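Local coordinates for protein minor fimbrium subunit Mfa5 (Porphyromonas gingivalis ATCC 33277, PDB 6TO1) that serves as an accessory subunit of the minor fimbriae, the surface pili that mediate biofilm formation and adhesion to host cells and other oral bacteria, at residues E347-F350 against A351-G355; H444-V447 against S448-K451; Y508-S511 against N512-N516. One frame throughout, in Å; residues are numbered along the deposited sequence.

Contact 1: E347-F350 against A351-G355; sequences EAQF and AKNSG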
loop_
_atom_site.group_PDB
_atom_site.type_symbol
_atom_site.label_atom_id
_atom_site.label_comp_id
_atom_site.label_asym_id
_atom_site.label_seq_id
_atom_site.Cartn_x
_atom_site.Cartn_y
_atom_site.Cartn_z
ATOM N N GLU A 347 12.195 34.144 -9.632
ATOM C CA GLU A 347 11.005 33.874 -8.846
ATOM C C GLU A 347 10.725 32.379 -8.778
ATOM O O GLU A 347 10.351 31.856 -7.721
ATOM C CB GLU A 347 9.829 34.608 -9.466
ATOM C CG GLU A 347 8.584 34.595 -8.625
ATOM C CD GLU A 347 8.714 35.453 -7.383
ATOM O OE1 GLU A 347 9.490 36.432 -7.415
ATOM O OE2 GLU A 347 8.038 35.157 -6.380
ATOM N N ALA A 348 10.932 31.677 -9.884
ATOM C CA ALA A 348 10.778 30.235 -9.856
ATOM C C ALA A 348 11.778 29.596 -8.912
ATOM O O ALA A 348 11.472 28.569 -8.314
ATOM C CB ALA A 348 10.919 29.655 -11.256
ATOM N N GLN A 349 12.973 30.176 -8.769
ATOM C CA GLN A 349 13.961 29.597 -7.859
ATOM C C GLN A 349 13.444 29.587 -6.423
ATOM O O GLN A 349 13.700 28.636 -5.669
ATOM C CB GLN A 349 15.287 30.361 -7.929
ATOM C CG GLN A 349 16.412 29.649 -7.176
ATOM C CD GLN A 349 16.697 28.250 -7.723
ATOM O OE1 GLN A 349 16.934 28.067 -8.906
ATOM N NE2 GLN A 349 16.662 27.264 -6.852
ATOM N N PHE A 350 12.724 30.641 -6.019
ATOM C CA PHE A 350 12.155 30.664 -4.675
ATOM C C PHE A 350 11.154 29.527 -4.518
ATOM O O PHE A 350 11.105 28.877 -3.467
ATOM C CB PHE A 350 11.479 32.007 -4.366
ATOM C CG PHE A 350 12.350 33.211 -4.644
ATOM C CD1 PHE A 350 13.714 33.184 -4.356
ATOM C CD2 PHE A 350 11.811 34.350 -5.209
ATOM C CE1 PHE A 350 14.520 34.275 -4.625
ATOM C CE2 PHE A 350 12.613 35.426 -5.480
ATOM C CZ PHE A 350 13.955 35.393 -5.194
ATOM N N ALA A 351 10.362 29.261 -5.565
ATOM C CA ALA A 351 9.420 28.138 -5.527
ATOM C C ALA A 351 10.157 26.804 -5.434
ATOM O O ALA A 351 9.751 25.914 -4.671
ATOM C CB ALA A 351 8.535 28.151 -6.771
ATOM N N LYS A 352 11.253 26.658 -6.196
ATOM C CA LYS A 352 12.030 25.424 -6.131
ATOM C C LYS A 352 12.647 25.243 -4.753
ATOM O O LYS A 352 12.690 24.126 -4.225
ATOM C CB LYS A 352 13.126 25.415 -7.200
ATOM C CG LYS A 352 12.632 25.436 -8.656
ATOM C CD LYS A 352 13.755 25.840 -9.615
ATOM C CE LYS A 352 13.199 26.130 -10.995
ATOM N NZ LYS A 352 14.281 26.417 -11.979
ATOM N N ASN A 353 13.130 26.328 -4.158
ATOM C CA ASN A 353 13.688 26.271 -2.818
ATOM C C ASN A 353 12.655 25.831 -1.791
ATOM O O ASN A 353 13.020 25.241 -0.776
ATOM C CB ASN A 353 14.259 27.637 -2.426
ATOM C CG ASN A 353 15.483 28.002 -3.220
ATOM O OD1 ASN A 353 16.038 27.180 -3.931
ATOM N ND2 ASN A 353 15.886 29.275 -3.140
ATOM N N SER A 354 11.372 26.112 -2.026
ATOM C CA SER A 354 10.292 25.649 -1.166
ATOM C C SER A 354 9.903 24.192 -1.421
ATOM O O SER A 354 8.976 23.690 -0.763
ATOM C CB SER A 354 9.056 26.542 -1.360
ATOM O OG SER A 354 9.284 27.872 -0.917
ATOM N N GLY A 355 10.558 23.518 -2.356
ATOM C CA GLY A 355 10.229 22.158 -2.719
ATOM C C GLY A 355 9.190 21.975 -3.806
ATOM O O GLY A 355 8.682 20.861 -3.963
HETATM O O HOH W 1 15.030 28.932 -11.230
HETATM O O HOH W 2 17.454 26.109 -10.641
HETATM O O HOH W 3 11.647 29.688 -0.785
#

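Contact 2: H444-V447 against S448-K451; sequences HYDV and STKK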
loop_
_atom_site.group_PDB
_atom_site.type_symbol
_atom_site.label_atom_id
_atom_site.label_comp_id
_atom_site.label_asym_id
_atom_site.label_seq_id
_atom_site.Cartn_x
_atom_site.Cartn_y
_atom_site.Cartn_z
ATOM N N HIS A 444 8.970 -21.610 7.716
ATOM C CA HIS A 444 9.760 -22.495 8.554
ATOM C C HIS A 444 8.863 -23.097 9.631
ATOM O O HIS A 444 7.950 -22.446 10.131
ATOM C CB HIS A 444 10.886 -21.720 9.225
ATOM C CG HIS A 444 11.692 -22.532 10.179
ATOM N ND1 HIS A 444 12.762 -23.303 9.774
ATOM C CD2 HIS A 444 11.591 -22.694 11.519
ATOM C CE1 HIS A 444 13.281 -23.911 10.827
ATOM N NE2 HIS A 444 12.593 -23.555 11.897
ATOM N N TYR A 445 9.135 -24.344 9.990
ATOM C CA TYR A 445 8.381 -25.047 11.015
ATOM C C TYR A 445 9.352 -25.562 12.061
ATOM O O TYR A 445 10.395 -26.133 11.714
ATOM C CB TYR A 445 7.587 -26.204 10.417
ATOM C CG TYR A 445 6.657 -26.879 11.404
ATOM C CD1 TYR A 445 5.598 -26.193 11.968
ATOM C CD2 TYR A 445 6.846 -28.211 11.769
ATOM C CE1 TYR A 445 4.748 -26.798 12.865
ATOM C CE2 TYR A 445 6.000 -28.826 12.669
ATOM C CZ TYR A 445 4.951 -28.119 13.206
ATOM O OH TYR A 445 4.098 -28.723 14.102
ATOM N N ASP A 446 9.038 -25.326 13.321
ATOM C CA ASP A 446 9.750 -25.963 14.419
ATOM C C ASP A 446 8.859 -27.041 15.026
ATOM O O ASP A 446 7.806 -26.735 15.588
ATOM C CB ASP A 446 10.163 -24.952 15.479
ATOM C CG ASP A 446 10.997 -25.592 16.577
ATOM O OD1 ASP A 446 12.197 -25.830 16.355
ATOM O OD2 ASP A 446 10.449 -25.878 17.653
ATOM N N VAL A 447 9.314 -28.296 14.958
ATOM C CA VAL A 447 8.508 -29.421 15.425
ATOM C C VAL A 447 8.239 -29.314 16.926
ATOM O O VAL A 447 7.140 -29.625 17.401
ATOM C CB VAL A 447 9.211 -30.754 15.085
ATOM C CG1 VAL A 447 10.608 -30.792 15.711
ATOM C CG2 VAL A 447 8.389 -31.917 15.572
ATOM N N SER A 448 9.237 -28.902 17.708
ATOM C CA SER A 448 9.089 -29.018 19.158
ATOM C C SER A 448 8.112 -27.998 19.716
ATOM O O SER A 448 7.401 -28.293 20.681
ATOM C CB SER A 448 10.451 -28.882 19.834
ATOM O OG SER A 448 11.138 -27.738 19.357
ATOM N N THR A 449 8.046 -26.808 19.134
ATOM C CA THR A 449 7.127 -25.786 19.604
ATOM C C THR A 449 5.873 -25.692 18.746
ATOM O O THR A 449 4.985 -24.891 19.061
ATOM C CB THR A 449 7.824 -24.420 19.640
ATOM O OG1 THR A 449 8.333 -24.095 18.341
ATOM C CG2 THR A 449 8.973 -24.433 20.624
ATOM N N LYS A 450 5.799 -26.470 17.668
ATOM C CA LYS A 450 4.684 -26.445 16.726
ATOM C C LYS A 450 4.456 -25.028 16.217
ATOM O O LYS A 450 3.334 -24.542 16.128
ATOM C CB LYS A 450 3.421 -27.014 17.358
ATOM C CG LYS A 450 3.563 -28.490 17.730
ATOM C CD LYS A 450 2.402 -28.942 18.619
ATOM C CE LYS A 450 1.098 -28.969 17.837
ATOM N NZ LYS A 450 -0.029 -29.411 18.683
ATOM N N LYS A 451 5.554 -24.375 15.859
ATOM C CA LYS A 451 5.543 -22.964 15.501
ATOM C C LYS A 451 5.834 -22.829 14.016
ATOM O O LYS A 451 6.874 -23.287 13.539
ATOM C CB LYS A 451 6.569 -22.186 16.324
ATOM C CG LYS A 451 6.581 -20.677 16.035
ATOM C CD LYS A 451 7.800 -20.031 16.661
ATOM C CE LYS A 451 7.796 -18.524 16.485
ATOM N NZ LYS A 451 9.051 -17.964 17.054
#

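Contact 3: Y508-S511 against N512-N516; sequences YTNS and NGESN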
loop_
_atom_site.group_PDB
_atom_site.type_symbol
_atom_site.label_atom_id
_atom_site.label_comp_id
_atom_site.label_asym_id
_atom_site.label_seq_id
_atom_site.Cartn_x
_atom_site.Cartn_y
_atom_site.Cartn_z
ATOM N N TYR A 508 5.691 -6.397 11.154
ATOM C CA TYR A 508 6.037 -5.981 9.798
ATOM C C TYR A 508 6.592 -4.565 9.752
ATOM O O TYR A 508 6.446 -3.770 10.683
ATOM C CB TYR A 508 4.816 -6.123 8.857
ATOM C CG TYR A 508 3.679 -5.134 9.090
ATOM C CD1 TYR A 508 3.539 -4.013 8.284
ATOM C CD2 TYR A 508 2.738 -5.326 10.102
ATOM C CE1 TYR A 508 2.519 -3.092 8.490
ATOM C CE2 TYR A 508 1.702 -4.420 10.299
ATOM C CZ TYR A 508 1.614 -3.291 9.489
ATOM O OH TYR A 508 0.629 -2.352 9.631
ATOM N N THR A 509 7.237 -4.285 8.630
ATOM C CA THR A 509 7.716 -2.948 8.287
ATOM C C THR A 509 6.756 -2.354 7.263
ATOM O O THR A 509 6.493 -2.972 6.214
ATOM C CB THR A 509 9.141 -3.006 7.749
ATOM O OG1 THR A 509 9.974 -3.553 8.768
ATOM C CG2 THR A 509 9.608 -1.586 7.392
ATOM N N ASN A 510 6.200 -1.181 7.585
ATOM C CA ASN A 510 5.104 -0.637 6.803
ATOM C C ASN A 510 5.646 0.074 5.559
ATOM O O ASN A 510 6.843 0.062 5.274
ATOM C CB ASN A 510 4.221 0.252 7.678
ATOM C CG ASN A 510 4.870 1.571 8.065
ATOM O OD1 ASN A 510 5.878 1.985 7.493
ATOM N ND2 ASN A 510 4.259 2.252 9.021
ATOM N N SER A 511 4.739 0.661 4.787
ATOM C CA SER A 511 5.074 1.192 3.470
ATOM C C SER A 511 6.016 2.380 3.525
ATOM O O SER A 511 6.575 2.745 2.478
ATOM C CB SER A 511 3.793 1.591 2.741
ATOM O OG SER A 511 3.114 2.645 3.422
ATOM N N ASN A 512 6.216 2.981 4.701
ATOM C CA ASN A 512 7.197 4.054 4.845
ATOM C C ASN A 512 8.430 3.624 5.620
ATOM O O ASN A 512 9.211 4.477 6.042
ATOM C CB ASN A 512 6.578 5.272 5.523
ATOM C CG ASN A 512 5.597 5.989 4.640
ATOM O OD1 ASN A 512 5.639 5.861 3.433
ATOM N ND2 ASN A 512 4.678 6.714 5.248
ATOM N N GLY A 513 8.615 2.326 5.844
ATOM C CA GLY A 513 9.822 1.840 6.463
ATOM C C GLY A 513 9.826 1.829 7.970
ATOM O O GLY A 513 10.884 1.600 8.570
ATOM N N GLU A 514 8.672 1.983 8.603
ATOM C CA GLU A 514 8.573 1.909 10.051
ATOM C C GLU A 514 8.438 0.442 10.448
ATOM O O GLU A 514 7.458 -0.217 10.075
ATOM C CB GLU A 514 7.395 2.719 10.571
ATOM C CG GLU A 514 7.397 4.165 10.135
ATOM C CD GLU A 514 6.191 4.890 10.675
ATOM O OE1 GLU A 514 5.109 4.793 10.052
ATOM O OE2 GLU A 514 6.318 5.539 11.737
ATOM N N SER A 515 9.421 -0.061 11.189
ATOM C CA SER A 515 9.484 -1.471 11.573
ATOM C C SER A 515 8.708 -1.741 12.869
ATOM O O SER A 515 8.196 -0.835 13.532
ATOM C CB SER A 515 10.955 -1.909 11.702
ATOM O OG SER A 515 11.569 -1.307 12.841
ATOM N N ASN A 516 8.580 -3.029 13.188
ATOM C CA ASN A 516 7.941 -3.514 14.413
ATOM C C ASN A 516 6.466 -3.132 14.528
ATOM O O ASN A 516 5.954 -2.964 15.634
ATOM C CB ASN A 516 8.683 -3.022 15.658
ATOM C CG ASN A 516 8.340 -3.830 16.903
ATOM O OD1 ASN A 516 8.129 -5.036 16.834
ATOM N ND2 ASN A 516 8.281 -3.159 18.041
HETATM O O HOH W 4 9.584 -5.335 11.158
HETATM O O HOH W 5 3.332 4.987 2.337
#

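Contact 1: E347-F350 against A351-G355
Gln349 and Asn353 meet one turn apart on the last turns of helix 340-353, which ends in a Schellman motif at Gly355. The Gln349 side chain leaves with CG anti to the backbone N (chi1 -170°) and then bends at chi2. The bend brings its amide alongside Asn353. Gln349 NE2 donates to Asn353 OD1 at 3.0 Å. The acceptor lies in the amide plane of Gln349, but the donor stands above the carbonyl plane of Asn353; the two amide planes are 47° apart. The Lys352 chain, extended beyond CG, crosses the Gln349 side chain at about a right angle, on the OE1 side of the amide. Gln349 OE1 lies 3.9 Å from Lys352 CD. A water joins the polar ends: it donates to Gln349 OE1 and accepts from Lys352 NZ at 2.7 Å. Lys352 NZ also bonds Ala379 O. On the way out, Lys352 CG passes 3.4 Å from Ala348 O, the same oxygen that accepts from Lys352 N.

The Phe350 ring and the Ala351 methyl also touch Arg217 of helix 209-220, and Ala351 and Lys352 touch Ile358 of strand 357-362. This helix thus packs within the von Willebrand factor A domain. At its end, Gly355 has positive phi, and Gly355 N donates to Lys352 O at 2.9 Å. A further water donates to Phe350 O at 2.9 Å and is hydrogen-bonded to Ser354 OG.

Contact 2: H444-V447 against S448-K451
Asp446 reaches over the turn that follows its strand and gathers Ser448 and Thr449 round one carboxylate oxygen. Its CB lies 3.5 Å from Thr449 OG1. CG stands anti to the backbone N (chi1 -176°), which carries the carboxylate over the turn. CG is equally close to the hydroxyls of Ser448 and Thr449. OD1 stays farther off, 3.7 Å from Ser448 OG. OD2 takes three hydrogen bonds. Ser448 OG donates to Asp446 OD2 at 2.6 Å on the syn side. Thr449 OG1, at 2.9 Å from Asp446 OD2, and Thr449 N both come from the anti side. These bonds tie the carboxylate to the turn and probably favour its charged form.

In the backbone, Asp446 N donates to Lys451 O at 3.0 Å in an antiparallel hydrogen-bonded pair. Lys450 and Lys451 lie together opposite Asp446, forming a G1 beta bulge at the end of the hairpin loop. Tyr445 and Lys450 run side by side, with Tyr445 OH 3.5 Å from Lys450 CA. Lys450 NZ goes on to Phe421 O and Ala418 O. The hairpin joins strands 442-446 and 451-455 of a six-stranded antiparallel sheet; Tyr445 bonds by its backbone to Gly430 of strand 430-431, and the Lys451 side chain touches Thr414 and Phe416 of strand 408-417.

Contact 3: Y508-S511 against N512-N516
Asn510 lays its amide across the first part of the Glu514 side chain, with Asn510 CG 3.7 Å from Glu514 CB. The two side chains pass at a slant, and the amide and carboxylate planes are 53° apart. Asn510 CG sits between the backbone N and the carbonyl carbon (chi1 71°), a position that folds the amide back over the turn.

Both ends of this amide are used. Asn510 OD1 accepts from Asn512 N and from Glu514 N, each at 3.0 Å. The two donors come to opposite faces of the amide plane, so the oxygen is held from both sides. At the other end, Asn510 ND2 donates to Glu514 OE1 at 2.9 Å. This bond is nearly straight (172°). It runs in the Asn510 amide plane but meets the carboxylate from above its plane. Together the three bonds fix the rotation of the amide.

Residues 510 to 513 form a type I beta turn, closed by Gly513 N to Asn510 O at 2.9 Å. The Asn512 N bond to the Asn510 side chain adds an Asx turn. Beyond it, Asn510 N donates to Glu514 O. Thr509 CG2 covers the backbone of Gly513, 3.5 Å from its C atom. A water links Thr509 OG1 with Asn516 N.

The turn connects strand 501-510 to the edge strand 517-520. Thr509 also touches Gln409 and Arg410 of the neighbouring strand 408-417. The loop at residues 85-88, near the start of the modelled chain, also packs here: Val87 touches Asn510 and Glu514, Ser511 OG bonds Val88 N, and Asn512 ND2 bonds Pro85 O.

The three contacts follow one another along the chain without overlap. Contact 1 ends a helix of the von Willebrand factor A domain, beside strand 357-362 of its six-stranded mixed sheet. Contacts 2 and 3 are turns of another six-stranded sheet, which is antiparallel. Strand 408-417 lies next to both 451-455 and 501-510, and so connects the two hairpins. The centres of contacts 2 and 3 are 26 Å apart. Contact 1 is 32 Å from contact 3 and 58 Å from contact 2, centre to centre. Contact 3 thus lies between the other two in space, although it comes last along the chain; the three sample two domains of an elongated pilus tip protein.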